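Local coordinates for At4g34840 (PDB 3BSF), which is a nucleosidase of the phosphorylase superfamily, an alpha/beta protein with a large mixed sheet flanked by helices, modelled here with adenine bound, at residues Val47-Met51 / Ile63-Lys68; Thr122-His126 / Gly190-Ala194. All coordinates share one frame; numbering follows the deposited sequence.

How the interactions relate
Interaction 1 pairs the open end of a beta hairpin near one end of the mixed sheet. Interaction 2 seats helix 190-199 against strand 117-125 nearer the centre of the subunit. The two lie in series along the sequence and do not touch: their centres are 20 Å apart and their nearest atoms about 9 Å. Both reach the same sheet, and helix 79-91 packs against both, through V85 and A88 touching W49 and through T79 beside F125 and A192. Neither is built round the ligand itself. In interaction 2, G190 lies about 10 Å from the bound adenine, just after the pocket residues K186, D187 and M188. In interaction 1, the side chain of P66 is about 14 Å from the bound adenine.

Interaction 1. Residues Val47-Met51 / Ile63-Lys68; sequences VTWIM and IVCPGK
I50 and C65 form an antiparallel hydrogen-bonded pair at the open end of the hairpin made by strands 50-56 and 59-65. I50 N donates to C65 O at 2.9 Å. C65 N returns a bond to I50 O, also 2.9 Å and nearly straight at 172°, in the carbonyl plane. This is the tight part of the contact. On one face of the sheet I50 CG1 reaches C65 CB at 3.7 Å; its place between the backbone N and the carbonyl carbon (chi1 47°) turns it to the partner strand. On the other face M51 CG and V64 CG2 meet at 4.1 Å, in a non-hydrogen-bonded pair, with the two side chains crossing at a slant. Beyond the strands W49 brings a ring edge to the backbone: CD1 lies 3.2 Å from P66 O, close to the indole plane. One face of that ring carries V47 CB over its centre.

Past P66, beyond the mouth of the hairpin, the contact is looser. K68 is exposed and joins in through its backbone carbonyl. T48 OG1 lies 3.1 Å from K68 O and 3.2 Å from P66 O, and its one proton can go to either. The bonding implies a backbone-held hairpin with apolar contacts on both faces. At its mouth, one hydroxyl can serve either of two carbonyls in the loop that follows strand 59-65.

Interaction 2. Residues Thr122-His126 / Gly190-Ala194; sequences TVAFH and GAAVA
G190 opens the helical segment by meeting V123 through its backbone: its carbonyl carbon C lies 4.2 Å from V123 CG2. The next residue, A191, is the hub. Its N is 3.7 Å from V123 CG2. That branch lies anti to the backbone N of V123, while CG1 sits between N and the carbonyl carbon (chi1 71°). A191 CB enters between V123 and F125. It sits over one face of the F125 ring, 3.6 Å from the ring centroid and only 9° off the normal, a CH-pi contact. The same CB is 3.8 Å from A124 O. A192 follows at the far end of the phenyl ring. Its N is 3.7 Å from F125 CZ, in an oblique approach. A194 comes back to the strand one turn after G190, and its CB touches V123 CG1 at 3.9 Å. All these residues are buried: this is plain strand-helix packing in the alpha/beta core, small alanines against one valine and one phenylalanine.

The strand and helix segments run at 109° to each other, with axes 7.4 Å apart. D187 OD2 accepts a bond from G190 N. D187 also lines the adenine pocket, so the start of the helix is tied to that pocket. T164 OG1 bonds A191 N from strand 158-164, which also flanks strand 117-125, while T79 of helix 79-91 packs on F125 and A192.

Interaction 1. Residues Val47-Met51 / Ile63-Lys68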
loop_
_atom_site.group_PDB
_atom_site.type_symbol
_atom_site.label_atom_id
_atom_site.label_comp_id
_atom_site.label_asym_id
_atom_site.label_seq_id
_atom_site.Cartn_x
_atom_site.Cartn_y
_atom_site.Cartn_z
ATOM N N VAL A 47 14.309 -4.457 6.976
ATOM C CA VAL A 47 13.729 -4.496 5.634
ATOM C C VAL A 47 14.701 -5.165 4.688
ATOM O O VAL A 47 15.849 -5.363 5.048
ATOM C CB VAL A 47 13.429 -3.084 5.108
ATOM C CG1 VAL A 47 12.483 -2.373 6.070
ATOM C CG2 VAL A 47 14.711 -2.300 4.951
ATOM N N THR A 48 14.245 -5.508 3.483
ATOM C CA THR A 48 15.094 -6.166 2.475
ATOM C C THR A 48 15.448 -5.229 1.318
ATOM O O THR A 48 15.993 -5.664 0.293
ATOM C CB THR A 48 14.410 -7.447 1.880
ATOM O OG1 THR A 48 13.172 -7.099 1.228
ATOM C CG2 THR A 48 14.139 -8.460 2.976
ATOM N N TRP A 49 15.145 -3.945 1.497
ATOM C CA TRP A 49 15.402 -2.928 0.481
ATOM C C TRP A 49 16.871 -2.752 0.119
ATOM O O TRP A 49 17.747 -2.752 0.984
ATOM C CB TRP A 49 14.828 -1.588 0.931
ATOM C CG TRP A 49 13.452 -1.733 1.482
ATOM C CD1 TRP A 49 12.575 -2.770 1.248
ATOM C CD2 TRP A 49 12.760 -0.815 2.343
ATOM N NE1 TRP A 49 11.388 -2.548 1.914
ATOM C CE2 TRP A 49 11.475 -1.359 2.594
ATOM C CE3 TRP A 49 13.096 0.410 2.929
ATOM C CZ2 TRP A 49 10.531 -0.714 3.404
ATOM C CZ3 TRP A 49 12.147 1.048 3.739
ATOM C CH2 TRP A 49 10.887 0.481 3.966
ATOM N N ILE A 50 17.130 -2.606 -1.176
ATOM C CA ILE A 50 18.486 -2.414 -1.675
ATOM C C ILE A 50 18.654 -1.031 -2.310
ATOM O O ILE A 50 17.708 -0.462 -2.852
ATOM C CB ILE A 50 18.841 -3.511 -2.704
ATOM C CG1 ILE A 50 17.714 -3.668 -3.719
ATOM C CG2 ILE A 50 19.065 -4.833 -1.986
ATOM C CD1 ILE A 50 17.922 -4.820 -4.674
ATOM N N MET A 51 19.854 -0.477 -2.231
ATOM C CA MET A 51 20.080 0.842 -2.808
ATOM C C MET A 51 21.372 0.917 -3.606
ATOM O O MET A 51 22.380 0.348 -3.213
ATOM C CB MET A 51 20.089 1.903 -1.694
ATOM C CG MET A 51 20.585 3.290 -2.105
ATOM S SD MET A 51 20.393 4.543 -0.791
ATOM C CE MET A 51 21.554 3.987 0.438
ATOM N N ILE A 63 19.207 4.606 -6.897
ATOM C CA ILE A 63 18.136 3.717 -7.320
ATOM C C ILE A 63 17.781 2.838 -6.124
ATOM O O ILE A 63 18.605 2.051 -5.657
ATOM C CB ILE A 63 18.563 2.812 -8.495
ATOM C CG1 ILE A 63 18.901 3.658 -9.720
ATOM C CG2 ILE A 63 17.438 1.846 -8.830
ATOM C CD1 ILE A 63 19.234 2.841 -10.937
ATOM N N VAL A 64 16.564 2.976 -5.615
ATOM C CA VAL A 64 16.151 2.179 -4.475
ATOM C C VAL A 64 15.115 1.158 -4.903
ATOM O O VAL A 64 14.178 1.495 -5.612
ATOM C CB VAL A 64 15.572 3.077 -3.354
ATOM C CG1 VAL A 64 15.182 2.235 -2.160
ATOM C CG2 VAL A 64 16.610 4.110 -2.933
ATOM N N CYS A 65 15.296 -0.089 -4.481
ATOM C CA CYS A 65 14.376 -1.164 -4.830
ATOM C C CYS A 65 13.909 -1.890 -3.573
ATOM O O CYS A 65 14.685 -2.079 -2.638
ATOM C CB CYS A 65 15.071 -2.149 -5.777
ATOM S SG CYS A 65 14.095 -3.622 -6.247
ATOM N N PRO A 66 12.623 -2.295 -3.528
ATOM C CA PRO A 66 12.121 -3.001 -2.345
ATOM C C PRO A 66 12.798 -4.362 -2.151
ATOM O O PRO A 66 12.669 -4.988 -1.090
ATOM C CB PRO A 66 10.622 -3.113 -2.626
ATOM C CG PRO A 66 10.548 -3.124 -4.142
ATOM C CD PRO A 66 11.536 -2.063 -4.504
ATOM N N GLY A 67 13.526 -4.803 -3.181
ATOM C CA GLY A 67 14.216 -6.085 -3.130
ATOM C C GLY A 67 13.340 -7.319 -3.317
ATOM O O GLY A 67 12.280 -7.274 -3.961
ATOM N N LYS A 68 13.785 -8.432 -2.745
ATOM C CA LYS A 68 13.064 -9.697 -2.848
ATOM C C LYS A 68 12.398 -10.011 -1.520
ATOM O O LYS A 68 12.968 -9.721 -0.470
ATOM C CB LYS A 68 14.034 -10.828 -3.213
ATOM C CG LYS A 68 14.939 -10.508 -4.395
ATOM C CD LYS A 68 14.887 -11.581 -5.473
ATOM C CE LYS A 68 15.723 -11.187 -6.699
ATOM N NZ LYS A 68 15.522 -12.095 -7.895
#

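Interaction 2. Residues Thr122-His126 / Gly190-Ala194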
loop_
_atom_site.group_PDB
_atom_site.type_symbol
_atom_site.label_atom_id
_atom_site.label_comp_id
_atom_site.label_asym_id
_atom_site.label_seq_id
_atom_site.Cartn_x
_atom_site.Cartn_y
_atom_site.Cartn_z
ATOM N N THR A 122 -0.741 11.800 -15.906
ATOM C CA THR A 122 -1.621 11.737 -14.762
ATOM C C THR A 122 -1.780 10.249 -14.480
ATOM O O THR A 122 -1.871 9.435 -15.416
ATOM C CB THR A 122 -2.996 12.396 -15.097
ATOM O OG1 THR A 122 -3.943 12.156 -14.044
ATOM C CG2 THR A 122 -3.533 11.842 -16.390
ATOM N N VAL A 123 -1.789 9.900 -13.195
ATOM C CA VAL A 123 -1.931 8.510 -12.778
ATOM C C VAL A 123 -3.049 8.359 -11.754
ATOM O O VAL A 123 -3.350 9.291 -11.005
ATOM C CB VAL A 123 -0.612 7.965 -12.174
ATOM C CG1 VAL A 123 -0.339 8.607 -10.795
ATOM C CG2 VAL A 123 -0.686 6.441 -12.089
ATOM N N ALA A 124 -3.664 7.184 -11.738
ATOM C CA ALA A 124 -4.747 6.910 -10.808
ATOM C C ALA A 124 -4.883 5.418 -10.513
ATOM O O ALA A 124 -4.239 4.576 -11.155
ATOM C CB ALA A 124 -6.060 7.456 -11.364
ATOM N N PHE A 125 -5.725 5.099 -9.533
ATOM C CA PHE A 125 -5.957 3.712 -9.147
ATOM C C PHE A 125 -7.208 3.199 -9.854
ATOM O O PHE A 125 -8.231 3.896 -9.909
ATOM C CB PHE A 125 -6.175 3.585 -7.629
ATOM C CG PHE A 125 -4.915 3.657 -6.807
ATOM C CD1 PHE A 125 -4.542 4.839 -6.176
ATOM C CD2 PHE A 125 -4.125 2.523 -6.622
ATOM C CE1 PHE A 125 -3.407 4.890 -5.371
ATOM C CE2 PHE A 125 -2.988 2.562 -5.820
ATOM C CZ PHE A 125 -2.631 3.747 -5.193
ATOM N N HIS A 126 -7.127 1.984 -10.382
ATOM C CA HIS A 126 -8.265 1.392 -11.054
ATOM C C HIS A 126 -8.853 0.215 -10.258
ATOM O O HIS A 126 -9.910 -0.323 -10.624
ATOM C CB HIS A 126 -7.878 0.940 -12.469
ATOM C CG HIS A 126 -6.863 -0.168 -12.509
ATOM N ND1 HIS A 126 -5.644 -0.038 -13.145
ATOM C CD2 HIS A 126 -6.905 -1.437 -12.037
ATOM C CE1 HIS A 126 -4.983 -1.178 -13.063
ATOM N NE2 HIS A 126 -5.725 -2.043 -12.396
ATOM N N GLY A 190 2.941 2.716 -9.726
ATOM C CA GLY A 190 2.959 4.145 -10.004
ATOM C C GLY A 190 2.062 5.046 -9.175
ATOM O O GLY A 190 2.530 6.018 -8.584
ATOM N N ALA A 191 0.773 4.736 -9.134
ATOM C CA ALA A 191 -0.170 5.553 -8.381
ATOM C C ALA A 191 0.220 5.649 -6.923
ATOM O O ALA A 191 0.078 6.699 -6.297
ATOM C CB ALA A 191 -1.570 4.989 -8.504
ATOM N N ALA A 192 0.728 4.549 -6.385
ATOM C CA ALA A 192 1.149 4.516 -4.981
ATOM C C ALA A 192 2.370 5.423 -4.715
ATOM O O ALA A 192 2.414 6.148 -3.714
ATOM C CB ALA A 192 1.448 3.058 -4.551
ATOM N N VAL A 193 3.353 5.382 -5.610
ATOM C CA VAL A 193 4.534 6.205 -5.444
ATOM C C VAL A 193 4.134 7.677 -5.429
ATOM O O VAL A 193 4.463 8.402 -4.490
ATOM C CB VAL A 193 5.543 5.973 -6.587
ATOM C CG1 VAL A 193 6.847 6.710 -6.305
ATOM C CG2 VAL A 193 5.793 4.486 -6.744
ATOM N N ALA A 194 3.409 8.102 -6.468
ATOM C CA ALA A 194 2.946 9.484 -6.617
ATOM C C ALA A 194 2.216 9.975 -5.378
ATOM O O ALA A 194 2.260 11.155 -5.059
ATOM C CB ALA A 194 2.034 9.598 -7.821
#